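Local coordinates for putative phenazine biosynthesis PhzC/PhzF protein (Clostridium difficile, PDB 4DUN) that probably acts as an isomerase of the PhzF type, related in fold to diaminopimelate epimerase, though its substrate has not been established, at residues Y7-F12 with T76-Y81; G23-D28 with T48-K53; E42-E47 with F63-E68; E68-G73 with F97-K102. All coordinates share one frame; numbering follows the deposited sequence. Where two conformers were deposited one is given.

Interaction 1 of 4, residues Y7-F12 with T76-Y81; sequences YIVDSF and TLAAAY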
loop_
_atom_site.group_PDB
_atom_site.type_symbol
_atom_site.label_atom_id
_atom_site.label_comp_id
_atom_site.label_asym_id
_atom_site.label_seq_id
_atom_site.Cartn_x
_atom_site.Cartn_y
_atom_site.Cartn_z
ATOM N N TYR A 7 9.003 -12.167 -2.847
ATOM C CA TYR A 7 7.760 -12.914 -2.770
ATOM C C TYR A 7 6.705 -12.127 -2.042
ATOM O O TYR A 7 7.012 -11.465 -1.047
ATOM C CB TYR A 7 7.985 -14.241 -1.980
ATOM C CG TYR A 7 9.116 -15.102 -2.493
ATOM C CD1 TYR A 7 10.431 -14.880 -2.086
ATOM C CD2 TYR A 7 8.873 -16.162 -3.363
ATOM C CE1 TYR A 7 11.484 -15.659 -2.574
ATOM C CE2 TYR A 7 9.914 -16.959 -3.839
ATOM C CZ TYR A 7 11.215 -16.707 -3.440
ATOM O OH TYR A 7 12.233 -17.501 -3.916
ATOM N N ILE A 8 5.456 -12.237 -2.493
ATOM C CA ILE A 8 4.296 -11.688 -1.787
ATOM C C ILE A 8 3.506 -12.893 -1.314
ATOM O O ILE A 8 3.095 -13.711 -2.134
ATOM C CB ILE A 8 3.417 -10.710 -2.598
ATOM C CG1 ILE A 8 4.224 -9.476 -3.054
ATOM C CG2 ILE A 8 2.189 -10.307 -1.739
ATOM C CD1 ILE A 8 3.482 -8.584 -4.093
ATOM N N VAL A 9 3.335 -13.020 0.002
ATOM C CA VAL A 9 2.707 -14.187 0.628
ATOM C C VAL A 9 1.590 -13.752 1.552
ATOM O O VAL A 9 1.781 -12.818 2.339
ATOM C CB VAL A 9 3.801 -14.977 1.430
ATOM C CG1 VAL A 9 3.212 -16.141 2.245
ATOM C CG2 VAL A 9 4.928 -15.465 0.514
ATOM N N ASP A 10 0.463 -14.491 1.524
ATOM C CA ASP A 10 -0.668 -14.284 2.443
ATOM C C ASP A 10 -0.542 -15.265 3.611
ATOM O O ASP A 10 -0.597 -16.475 3.390
ATOM C CB ASP A 10 -2.012 -14.482 1.697
ATOM C CG ASP A 10 -2.230 -13.469 0.578
ATOM O OD1 ASP A 10 -1.527 -12.421 0.573
ATOM O OD2 ASP A 10 -3.058 -13.741 -0.311
ATOM N N SER A 11 -0.378 -14.745 4.839
ATOM C CA SER A 11 -0.225 -15.570 6.047
ATOM C C SER A 11 -1.563 -15.843 6.691
ATOM O O SER A 11 -2.426 -14.966 6.676
ATOM C CB SER A 11 0.701 -14.895 7.049
ATOM O OG SER A 11 1.983 -14.741 6.468
ATOM N N PHE A 12 -1.728 -17.048 7.285
ATOM C CA PHE A 12 -3.000 -17.508 7.906
ATOM C C PHE A 12 -4.131 -17.473 6.839
ATOM O O PHE A 12 -5.260 -17.055 7.124
ATOM C CB PHE A 12 -3.383 -16.654 9.147
ATOM C CG PHE A 12 -2.399 -16.736 10.286
ATOM C CD1 PHE A 12 -1.472 -15.714 10.504
ATOM C CD2 PHE A 12 -2.407 -17.825 11.156
ATOM C CE1 PHE A 12 -0.556 -15.790 11.567
ATOM C CE2 PHE A 12 -1.507 -17.890 12.231
ATOM C CZ PHE A 12 -0.582 -16.880 12.424
ATOM N N THR A 76 6.557 -13.342 10.011
ATOM C CA THR A 76 7.524 -14.401 10.293
ATOM C C THR A 76 7.013 -15.722 9.680
ATOM O O THR A 76 7.811 -16.472 9.113
ATOM C CB THR A 76 7.820 -14.514 11.789
ATOM O OG1 THR A 76 8.355 -13.255 12.222
ATOM C CG2 THR A 76 8.849 -15.624 12.109
ATOM N N LEU A 77 5.695 -15.993 9.788
ATOM C CA LEU A 77 5.081 -17.187 9.181
ATOM C C LEU A 77 5.322 -17.135 7.652
ATOM O O LEU A 77 5.768 -18.129 7.062
ATOM C CB LEU A 77 3.577 -17.237 9.524
ATOM C CG LEU A 77 2.824 -18.535 9.176
ATOM C CD1 LEU A 77 1.616 -18.723 10.088
ATOM C CD2 LEU A 77 2.317 -18.509 7.727
ATOM N N ALA A 78 5.067 -15.956 7.015
ATOM C CA ALA A 78 5.305 -15.784 5.572
ATOM C C ALA A 78 6.781 -16.081 5.211
ATOM O O ALA A 78 7.035 -16.759 4.212
ATOM C CB ALA A 78 4.931 -14.373 5.127
ATOM N N ALA A 79 7.736 -15.557 5.999
ATOM C CA ALA A 79 9.171 -15.797 5.760
ATOM C C ALA A 79 9.502 -17.317 5.858
ATOM O O ALA A 79 10.240 -17.823 5.026
ATOM C CB ALA A 79 10.014 -15.007 6.752
ATOM N N ALA A 80 8.940 -18.028 6.853
ATOM C CA ALA A 80 9.165 -19.467 7.022
ATOM C C ALA A 80 8.600 -20.220 5.818
ATOM O O ALA A 80 9.243 -21.139 5.323
ATOM C CB ALA A 80 8.524 -19.969 8.314
ATOM N N TYR A 81 7.413 -19.804 5.324
ATOM C CA TYR A 81 6.793 -20.400 4.132
ATOM C C TYR A 81 7.756 -20.269 2.939
ATOM O O TYR A 81 8.029 -21.245 2.235
ATOM C CB TYR A 81 5.429 -19.726 3.838
ATOM C CG TYR A 81 4.883 -20.052 2.455
ATOM C CD1 TYR A 81 4.044 -21.142 2.255
ATOM C CD2 TYR A 81 5.245 -19.290 1.340
ATOM C CE1 TYR A 81 3.548 -21.451 0.987
ATOM C CE2 TYR A 81 4.792 -19.619 0.062
ATOM C CZ TYR A 81 3.931 -20.690 -0.106
ATOM O OH TYR A 81 3.467 -21.000 -1.364
#
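Val-9, Ser-11 and Phe-12 meet Leu-77, Ala-78 and Tyr-81, where the end of strand 4-11 crosses helix 73-87 at 122° between their N-to-C directions. The axes come within 7.8 Å, a spacing allowed by the small methyl of Ala-78 at the centre.

Most of the contact is apolar. Val-9 CG1, placed anti to its own nitrogen (chi1 174°), rests 3.8 Å from Ala-78 CB. Both Val-9 methyls straddle one ring corner, CG1 and CG2 each lying 3.9 Å from Tyr-81 CD2. Branched valine thus fills the space between a methyl and an aromatic ring.

The aromatic contact is a CH-pi interaction. Leu-77 CD1 sits over one face of the Phe-12 ring, 3.9 Å from its centroid and displaced toward CZ, while its other methyl, CD2, turns back to Ser-11.

No hydrogen bond joins the two segments. In the conformer described, Ser-11 OG lies 3.3 Å from Ala-78 CB, and its polar partner is His-74 O, one turn earlier in the same helix; a short hydroxyl suits a place where strand and helix nearly touch.

Val-82 extends the apolar surface against Val-9, and Tyr-112 backs Leu-77 and Tyr-81. A barrel-like sheet wrapped round a buried helix in this way is the hallmark of the diaminopimelate epimerase-like fold to which PhzF proteins belong.

Interaction 2 of 4, residues G23-D28 with T48-K53; sequences GVCVLD and TAFVVK
Lys-53 folds back over its partner in a parallel strand pair, strand 23-27, with CG in the crowded position between its own nitrogen and carbonyl carbon (chi1 37°), which brings CG to 3.2 Å from Leu-27 O. From there its extended chain passes Val-26 CG1 at about a right angle and runs alongside Asp-28; Asp-28 OD1 and Lys-53 NZ remain 4.0 Å apart, too far for a salt bridge.

The two strands belong to a mixed sheet and are linked through helix 33-43. Five backbone hydrogen bonds alternate in direction, among them Cys-25 N to Ala-49 O at 2.8 Å and Val-51 N to Cys-25 O at 2.9 Å.

Val-24, Val-26, Ala-49 and Val-51 share one face, where three of them being compact beta-branched residues suits both the extended backbone and packing on helix 73-87. The other face carries Cys-25, Leu-27, Thr-48, Phe-50 and Val-52. Phe-50, which packs on Met-36 and Ile-39 of helix 33-43, meets Cys-25 CB through its CD2 at 3.7 Å, and Leu-27 CD1 lies 4.1 Å from Val-52 CG2. Thr-48 OG1 accepts a hydrogen bond from Asn-43 ND2.

Where the strands part, one water donates to both Asp-28 O and Lys-53 O, 2.7 Å from each.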
loop_
_atom_site.group_PDB
_atom_site.type_symbol
_atom_site.label_atom_id
_atom_site.label_comp_id
_atom_site.label_asym_id
_atom_site.label_seq_id
_atom_site.Cartn_x
_atom_site.Cartn_y
_atom_site.Cartn_z
ATOM N N GLY A 23 5.443 -8.842 2.167
ATOM C CA GLY A 23 6.513 -8.960 1.188
ATOM C C GLY A 23 7.623 -9.728 1.893
ATOM O O GLY A 23 7.781 -9.610 3.112
ATOM N N VAL A 24 8.360 -10.579 1.175
ATOM C CA VAL A 24 9.475 -11.343 1.742
ATOM C C VAL A 24 10.637 -11.233 0.762
ATOM O O VAL A 24 10.546 -11.752 -0.355
ATOM C CB VAL A 24 9.158 -12.849 2.057
ATOM C CG1 VAL A 24 10.386 -13.539 2.681
ATOM C CG2 VAL A 24 7.938 -13.007 2.971
ATOM N N CYS A 25 11.720 -10.577 1.179
ATOM C CA CYS A 25 12.905 -10.358 0.352
ATOM C C CYS A 25 14.059 -11.220 0.882
ATOM O O CYS A 25 14.458 -11.056 2.041
ATOM C CB CYS A 25 13.248 -8.873 0.356
ATOM S SG CYS A 25 14.679 -8.453 -0.653
ATOM N N VAL A 26 14.557 -12.173 0.055
ATOM C CA VAL A 26 15.590 -13.120 0.462
ATOM C C VAL A 26 16.916 -12.652 -0.120
ATOM O O VAL A 26 17.046 -12.522 -1.347
ATOM C CB VAL A 26 15.271 -14.599 0.101
ATOM C CG1 VAL A 26 16.356 -15.544 0.641
ATOM C CG2 VAL A 26 13.885 -15.012 0.603
ATOM N N LEU A 27 17.882 -12.358 0.770
ATOM C CA LEU A 27 19.186 -11.815 0.380
ATOM C C LEU A 27 20.332 -12.776 0.617
ATOM O O LEU A 27 20.384 -13.424 1.666
ATOM C CB LEU A 27 19.485 -10.537 1.184
ATOM C CG LEU A 27 18.473 -9.384 1.122
ATOM C CD1 LEU A 27 18.620 -8.491 2.343
ATOM C CD2 LEU A 27 18.697 -8.555 -0.111
ATOM N N ASP A 28 21.299 -12.791 -0.319
ATOM C CA ASP A 28 22.525 -13.588 -0.219
ATOM C C ASP A 28 23.557 -12.849 0.625
ATOM O O ASP A 28 24.420 -13.468 1.250
ATOM C CB ASP A 28 23.121 -13.856 -1.620
ATOM C CG ASP A 28 22.313 -14.741 -2.556
ATOM O OD1 ASP A 28 21.191 -15.148 -2.178
ATOM O OD2 ASP A 28 22.798 -15.015 -3.677
ATOM N N THR A 48 7.369 -5.690 4.954
ATOM C CA THR A 48 8.314 -6.427 4.115
ATOM C C THR A 48 9.319 -7.044 5.075
ATOM O O THR A 48 9.959 -6.323 5.860
ATOM C CB THR A 48 8.996 -5.589 3.012
ATOM O OG1 THR A 48 7.977 -5.139 2.124
ATOM C CG2 THR A 48 10.023 -6.420 2.213
ATOM N N ALA A 49 9.452 -8.374 5.007
ATOM C CA ALA A 49 10.413 -9.165 5.775
ATOM C C ALA A 49 11.690 -9.324 4.949
ATOM O O ALA A 49 11.615 -9.511 3.727
ATOM C CB ALA A 49 9.823 -10.529 6.111
ATOM N N PHE A 50 12.843 -9.168 5.587
ATOM C CA PHE A 50 14.140 -9.314 4.920
ATOM C C PHE A 50 14.869 -10.439 5.586
ATOM O O PHE A 50 15.121 -10.357 6.791
ATOM C CB PHE A 50 14.972 -8.015 4.998
ATOM C CG PHE A 50 14.370 -6.888 4.219
ATOM C CD1 PHE A 50 13.423 -6.043 4.800
ATOM C CD2 PHE A 50 14.741 -6.664 2.897
ATOM C CE1 PHE A 50 12.799 -5.044 4.048
ATOM C CE2 PHE A 50 14.123 -5.644 2.146
ATOM C CZ PHE A 50 13.159 -4.852 2.727
ATOM N N VAL A 51 15.194 -11.489 4.826
ATOM C CA VAL A 51 15.911 -12.658 5.333
ATOM C C VAL A 51 17.325 -12.631 4.772
ATOM O O VAL A 51 17.499 -12.616 3.544
ATOM C CB VAL A 51 15.196 -14.002 4.971
ATOM C CG1 VAL A 51 16.026 -15.214 5.405
ATOM C CG2 VAL A 51 13.775 -14.073 5.557
ATOM N N VAL A 52 18.330 -12.635 5.660
ATOM C CA VAL A 52 19.727 -12.718 5.249
ATOM C C VAL A 52 20.156 -14.142 5.473
ATOM O O VAL A 52 20.179 -14.612 6.619
ATOM C CB VAL A 52 20.685 -11.707 5.950
ATOM C CG1 VAL A 52 22.138 -11.924 5.495
ATOM C CG2 VAL A 52 20.254 -10.266 5.695
ATOM N N LYS A 53 20.470 -14.849 4.386
ATOM C CA LYS A 53 20.932 -16.219 4.538
ATOM C C LYS A 53 22.443 -16.202 4.620
ATOM O O LYS A 53 23.104 -15.766 3.678
ATOM C CB LYS A 53 20.393 -17.182 3.456
ATOM C CG LYS A 53 20.239 -16.645 2.042
ATOM C CD LYS A 53 19.569 -17.684 1.158
ATOM C CE LYS A 53 19.679 -17.380 -0.312
ATOM N NZ LYS A 53 19.258 -18.535 -1.152
HETATM O O HOH W 1 24.747 -16.149 1.554
#

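Interaction 3 of 4, residues E42-E47 with F63-E68; sequences ENNLPE and FTPKAE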
loop_
_atom_site.group_PDB
_atom_site.type_symbol
_atom_site.label_atom_id
_atom_site.label_comp_id
_atom_site.label_asym_id
_atom_site.label_seq_id
_atom_site.Cartn_x
_atom_site.Cartn_y
_atom_site.Cartn_z
ATOM N N GLU A 42 8.454 1.127 -1.060
ATOM C CA GLU A 42 8.143 0.876 -2.474
ATOM C C GLU A 42 7.072 -0.225 -2.606
ATOM O O GLU A 42 6.109 -0.064 -3.366
ATOM C CB GLU A 42 9.425 0.512 -3.254
ATOM C CG GLU A 42 9.200 0.314 -4.750
ATOM C CD GLU A 42 8.992 1.541 -5.612
ATOM O OE1 GLU A 42 9.103 2.677 -5.097
ATOM O OE2 GLU A 42 8.757 1.353 -6.828
ATOM N N ASN A 43 7.211 -1.310 -1.832
ATOM C CA ASN A 43 6.225 -2.385 -1.826
ATOM C C ASN A 43 4.856 -1.908 -1.312
ATOM O O ASN A 43 3.815 -2.330 -1.836
ATOM C CB ASN A 43 6.722 -3.539 -0.971
ATOM C CG ASN A 43 7.821 -4.309 -1.643
ATOM O OD1 ASN A 43 7.882 -4.405 -2.868
ATOM N ND2 ASN A 43 8.683 -4.934 -0.843
ATOM N N ASN A 44 4.869 -1.025 -0.294
ATOM C CA ASN A 44 3.678 -0.484 0.365
ATOM C C ASN A 44 2.790 -1.591 0.981
ATOM O O ASN A 44 1.593 -1.386 1.208
ATOM C CB ASN A 44 2.845 0.407 -0.576
ATOM C CG ASN A 44 1.997 1.377 0.204
ATOM O OD1 ASN A 44 2.436 1.913 1.240
ATOM N ND2 ASN A 44 0.743 1.542 -0.211
ATOM N N LEU A 45 3.387 -2.755 1.267
ATOM C CA LEU A 45 2.671 -3.821 1.944
ATOM C C LEU A 45 2.779 -3.575 3.469
ATOM O O LEU A 45 3.696 -2.874 3.897
ATOM C CB LEU A 45 3.198 -5.208 1.517
ATOM C CG LEU A 45 2.873 -5.607 0.074
ATOM C CD1 LEU A 45 3.600 -6.891 -0.320
ATOM C CD2 LEU A 45 1.351 -5.747 -0.137
ATOM N N PRO A 46 1.835 -4.093 4.296
ATOM C CA PRO A 46 1.870 -3.816 5.753
ATOM C C PRO A 46 3.262 -4.018 6.370
ATOM O O PRO A 46 3.724 -3.193 7.168
ATOM C CB PRO A 46 0.857 -4.805 6.316
ATOM C CG PRO A 46 -0.162 -4.937 5.204
ATOM C CD PRO A 46 0.653 -4.917 3.931
ATOM N N GLU A 47 3.952 -5.077 5.926
ATOM C CA GLU A 47 5.353 -5.325 6.251
ATOM C C GLU A 47 6.058 -5.975 5.082
ATOM O O GLU A 47 5.437 -6.752 4.334
ATOM C CB GLU A 47 5.518 -6.254 7.484
ATOM C CG GLU A 47 5.276 -5.617 8.849
ATOM C CD GLU A 47 3.831 -5.545 9.307
ATOM O OE1 GLU A 47 2.954 -6.185 8.677
ATOM O OE2 GLU A 47 3.570 -4.807 10.284
ATOM N N PHE A 63 10.099 -4.502 8.178
ATOM C CA PHE A 63 9.885 -3.076 8.001
ATOM C C PHE A 63 8.477 -2.816 7.534
ATOM O O PHE A 63 8.015 -3.461 6.587
ATOM C CB PHE A 63 10.860 -2.534 6.946
ATOM C CG PHE A 63 12.286 -2.413 7.391
ATOM C CD1 PHE A 63 13.105 -3.542 7.475
ATOM C CD2 PHE A 63 12.841 -1.169 7.669
ATOM C CE1 PHE A 63 14.445 -3.422 7.861
ATOM C CE2 PHE A 63 14.187 -1.055 8.044
ATOM C CZ PHE A 63 14.973 -2.187 8.145
ATOM N N THR A 64 7.806 -1.846 8.157
ATOM C CA THR A 64 6.534 -1.370 7.617
ATOM C C THR A 64 6.937 -0.375 6.498
ATOM O O THR A 64 8.126 -0.046 6.409
ATOM C CB THR A 64 5.678 -0.683 8.709
ATOM O OG1 THR A 64 6.336 0.535 9.072
ATOM C CG2 THR A 64 5.409 -1.579 9.936
ATOM N N PRO A 65 6.003 0.247 5.753
ATOM C CA PRO A 65 6.425 1.275 4.778
ATOM C C PRO A 65 7.075 2.517 5.437
ATOM O O PRO A 65 7.622 3.366 4.724
ATOM C CB PRO A 65 5.103 1.661 4.108
ATOM C CG PRO A 65 4.252 0.409 4.224
ATOM C CD PRO A 65 4.553 -0.031 5.640
ATOM N N LYS A 66 7.019 2.618 6.790
ATOM C CA LYS A 66 7.525 3.771 7.538
ATOM C C LYS A 66 8.710 3.513 8.485
ATOM O O LYS A 66 9.480 4.454 8.725
ATOM C CB LYS A 66 6.379 4.364 8.391
ATOM C CG LYS A 66 5.278 5.039 7.578
ATOM C CD LYS A 66 4.443 5.951 8.473
ATOM C CE LYS A 66 3.351 6.676 7.724
ATOM N NZ LYS A 66 2.156 5.818 7.514
ATOM N N ALA A 67 8.823 2.311 9.094
ATOM C CA ALA A 67 9.873 2.061 10.083
ATOM C C ALA A 67 10.212 0.601 10.244
ATOM O O ALA A 67 9.397 -0.277 9.931
ATOM C CB ALA A 67 9.437 2.610 11.443
ATOM N N GLU A 68 11.388 0.341 10.826
ATOM C CA GLU A 68 11.753 -1.014 11.205
ATOM C C GLU A 68 11.007 -1.368 12.495
ATOM O O GLU A 68 10.825 -0.500 13.346
ATOM C CB GLU A 68 13.257 -1.126 11.403
ATOM C CG GLU A 68 13.682 -2.569 11.618
ATOM C CD GLU A 68 15.160 -2.830 11.833
ATOM O OE1 GLU A 68 15.960 -1.868 11.785
ATOM O OE2 GLU A 68 15.520 -4.021 11.985
#
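Pro-46 and Glu-47 lie against Phe-63 and Thr-64 through two reciprocal CA-H...O contacts: Thr-64 CA is 3.4 Å from Pro-46 O, and Glu-47 CA is 3.3 Å from Phe-63 O. No conventional hydrogen bond crosses between the segments.

Pro-65 fits against the turn that follows helix 33-43, with CG 3.3 Å from Leu-45 O and 3.8 Å from Asn-44 OD1. Asparagine tolerates the positive phi (59°) with which Asn-44 leaves that helix, and its backbone O accepts a hydrogen bond from Asn-44 ND2 of the second subunit.

The polar bonds stay inside 63-68. Thr-64 OG1 accepts from Lys-66 N at 3.2 Å and from Ala-67 N at 3.1 Å, an ST turn and ST motif that fix the bend. This rotation (chi1 68°) leaves Thr-64 CG2 facing Glu-47, 3.7 Å from OE2, the two side chains pointing the same way.

Glu-47 is the predicted active-site residue, and a nickel ion lies about 4 Å from its side chain. The threonine thus divides its work, hydroxyl to its own loop and methyl to the glutamate: the loop touches the Glu-47 carboxylate through carbon, consistent with its oxygens facing partners in the pocket, where OE2 lies close to a bound buffer molecule.

Interaction 4 of 4, residues E68-G73 with F97-K102; sequences EIDLCG and FTQSGK. With SO4 (sulfate ion), chain B.
Ser-100 OG donates a short hydrogen bond, 2.6 Å, to Asp-70 O, coming from above the carbonyl plane. Ser-100 projects from the type I turn Thr-98 to Gly-101, the tip of the hairpin between strands 93-98 and 101-108. The Gln-99 chain bends at chi2 (-81°), turning NE2 toward Glu-68, and gives a nearly straight bond of 3.2 Å (174°) to Glu-68 OE2. That bond lies in the amide plane but meets OE2 from above the carboxylate, 59° out of the carboxylate plane. Arg-61 forms a salt bridge with the same OE2, while a water donates to Glu-68 OE1 and accepts only weakly from the amide.

The turn is braced by Thr-98, whose OG1 accepts from Ser-100 N at 3.0 Å in an ST turn and donates to Gly-101 O at 2.8 Å. Glycine suits the positive phi at the turn's end. Beyond, Cys-72 N-caps helix 73-87, and Gly-73 N bonds O1 of a sulfate ion, probably from the crystallisation liquor, at 2.8 Å; Gly-204 and Ser-205 also hold it.

Packing is slight at this surface. Asp-70 OD1, hydrogen-bonded to a buffer molecule probably of the same origin, passes 3.5 Å from Gln-99 CB, and Leu-71 reaches the turn through one methyl, CD1, 3.7 Å from Ser-100 CB.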
loop_
_atom_site.group_PDB
_atom_site.type_symbol
_atom_site.label_atom_id
_atom_site.label_comp_id
_atom_site.label_asym_id
_atom_site.label_seq_id
_atom_site.Cartn_x
_atom_site.Cartn_y
_atom_site.Cartn_z
ATOM N N GLU A 68 11.388 0.341 10.826
ATOM C CA GLU A 68 11.753 -1.014 11.205
ATOM C C GLU A 68 11.007 -1.368 12.495
ATOM O O GLU A 68 10.825 -0.500 13.346
ATOM C CB GLU A 68 13.257 -1.126 11.403
ATOM C CG GLU A 68 13.682 -2.569 11.618
ATOM C CD GLU A 68 15.160 -2.830 11.833
ATOM O OE1 GLU A 68 15.960 -1.868 11.785
ATOM O OE2 GLU A 68 15.520 -4.021 11.985
ATOM N N ILE A 69 10.533 -2.612 12.622
ATOM C CA ILE A 69 9.797 -3.039 13.821
ATOM C C ILE A 69 10.564 -4.187 14.460
ATOM O O ILE A 69 11.418 -4.796 13.799
ATOM C CB ILE A 69 8.311 -3.362 13.529
ATOM C CG1 ILE A 69 8.168 -4.488 12.469
ATOM C CG2 ILE A 69 7.555 -2.073 13.155
ATOM C CD1 ILE A 69 6.756 -5.002 12.273
ATOM N N ASP A 70 10.271 -4.482 15.738
ATOM C CA ASP A 70 11.047 -5.487 16.474
ATOM C C ASP A 70 10.401 -6.864 16.593
ATOM O O ASP A 70 11.043 -7.798 17.086
ATOM C CB ASP A 70 11.374 -4.956 17.876
ATOM C CG ASP A 70 12.267 -3.728 17.849
ATOM O OD1 ASP A 70 13.055 -3.582 16.879
ATOM O OD2 ASP A 70 12.149 -2.894 18.766
ATOM N N LEU A 71 9.145 -6.995 16.180
ATOM C CA LEU A 71 8.455 -8.279 16.232
ATOM C C LEU A 71 7.318 -8.276 15.242
ATOM O O LEU A 71 6.623 -7.264 15.110
ATOM C CB LEU A 71 7.919 -8.569 17.651
ATOM C CG LEU A 71 7.656 -10.036 18.020
ATOM C CD1 LEU A 71 8.954 -10.869 18.038
ATOM C CD2 LEU A 71 7.028 -10.132 19.395
ATOM N N CYS A 72 7.101 -9.416 14.576
ATOM C CA CYS A 72 6.005 -9.553 13.648
ATOM C C CYS A 72 5.727 -11.012 13.347
ATOM O O CYS A 72 6.280 -11.571 12.392
ATOM C CB CYS A 72 6.257 -8.763 12.375
ATOM S SG CYS A 72 4.810 -8.711 11.309
ATOM N N GLY A 73 4.902 -11.633 14.189
ATOM C CA GLY A 73 4.571 -13.046 14.042
ATOM C C GLY A 73 3.989 -13.441 12.689
ATOM O O GLY A 73 4.413 -14.440 12.106
ATOM N N PHE A 97 17.042 -15.269 13.616
ATOM C CA PHE A 97 17.637 -14.377 14.595
ATOM C C PHE A 97 17.151 -12.973 14.292
ATOM O O PHE A 97 17.325 -12.476 13.179
ATOM C CB PHE A 97 19.160 -14.500 14.617
ATOM C CG PHE A 97 19.568 -15.822 15.228
ATOM C CD1 PHE A 97 19.844 -16.921 14.424
ATOM C CD2 PHE A 97 19.579 -15.993 16.610
ATOM C CE1 PHE A 97 20.161 -18.164 14.994
ATOM C CE2 PHE A 97 19.918 -17.226 17.176
ATOM C CZ PHE A 97 20.207 -18.301 16.364
ATOM N N THR A 98 16.463 -12.357 15.275
ATOM C CA THR A 98 15.800 -11.061 15.117
ATOM C C THR A 98 16.166 -10.065 16.226
ATOM O O THR A 98 16.834 -10.428 17.195
ATOM C CB THR A 98 14.261 -11.257 15.145
ATOM O OG1 THR A 98 13.819 -11.401 16.508
ATOM C CG2 THR A 98 13.778 -12.447 14.266
ATOM N N GLN A 99 15.592 -8.851 16.140
ATOM C CA GLN A 99 15.735 -7.777 17.148
ATOM C C GLN A 99 15.239 -8.245 18.515
ATOM O O GLN A 99 15.684 -7.718 19.528
ATOM C CB GLN A 99 14.906 -6.547 16.736
ATOM C CG GLN A 99 15.430 -5.807 15.510
ATOM C CD GLN A 99 16.570 -4.878 15.817
ATOM O OE1 GLN A 99 17.126 -4.859 16.923
ATOM N NE2 GLN A 99 16.937 -4.078 14.835
ATOM N N SER A 100 14.269 -9.184 18.525
ATOM C CA SER A 100 13.651 -9.711 19.757
ATOM C C SER A 100 14.127 -11.130 20.116
ATOM O O SER A 100 13.476 -11.822 20.896
ATOM C CB SER A 100 12.128 -9.693 19.632
ATOM O OG SER A 100 11.716 -8.341 19.585
ATOM N N GLY A 101 15.273 -11.529 19.595
ATOM C CA GLY A 101 15.838 -12.832 19.910
ATOM C C GLY A 101 15.522 -13.888 18.879
ATOM O O GLY A 101 15.091 -13.578 17.763
ATOM N N LYS A 102 15.782 -15.138 19.238
ATOM C CA LYS A 102 15.585 -16.253 18.321
ATOM C C LYS A 102 14.105 -16.628 18.205
ATOM O O LYS A 102 13.432 -16.785 19.225
ATOM C CB LYS A 102 16.407 -17.468 18.782
ATOM C CG LYS A 102 16.325 -18.662 17.823
ATOM C CD LYS A 102 17.359 -19.756 18.142
ATOM C CE LYS A 102 16.987 -20.689 19.252
ATOM N NZ LYS A 102 17.831 -21.914 19.208
HETATM S S SO4 B . 1.679 -11.392 15.693
HETATM O O1 SO4 B . 2.681 -10.386 15.378
HETATM O O2 SO4 B . 2.255 -12.509 16.475
HETATM O O3 SO4 B . 0.664 -10.743 16.464
HETATM O O4 SO4 B . 1.152 -11.936 14.452
HETATM O O HOH W 2 17.974 -1.793 13.500
#

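How the interactions relate
Along the chain, interaction 1 opens first and spans both interactions 2 and 3, whose segments alternate; interaction 4 follows interaction 3 and shares Glu-68 with it. Their centres lie 11 to 15 Å apart. Strands 4-11 and 20-27 are sheet neighbours, joining interactions 1 and 2 through Tyr-7 O and Val-24 N, while Val-24 also packs on Ala-78 of helix 73-87. Interaction 3 leads into the start of strand 47-54, where Glu-47 lies; Glu-47 touches Ile-69 and Cys-72 of interaction 4. Interaction 4 in turn leads into the helix of interaction 1. Interactions 3 and 4 thus border the predicted active site near the nickel ion, while interactions 1 and 2 build the sheet and helix behind it.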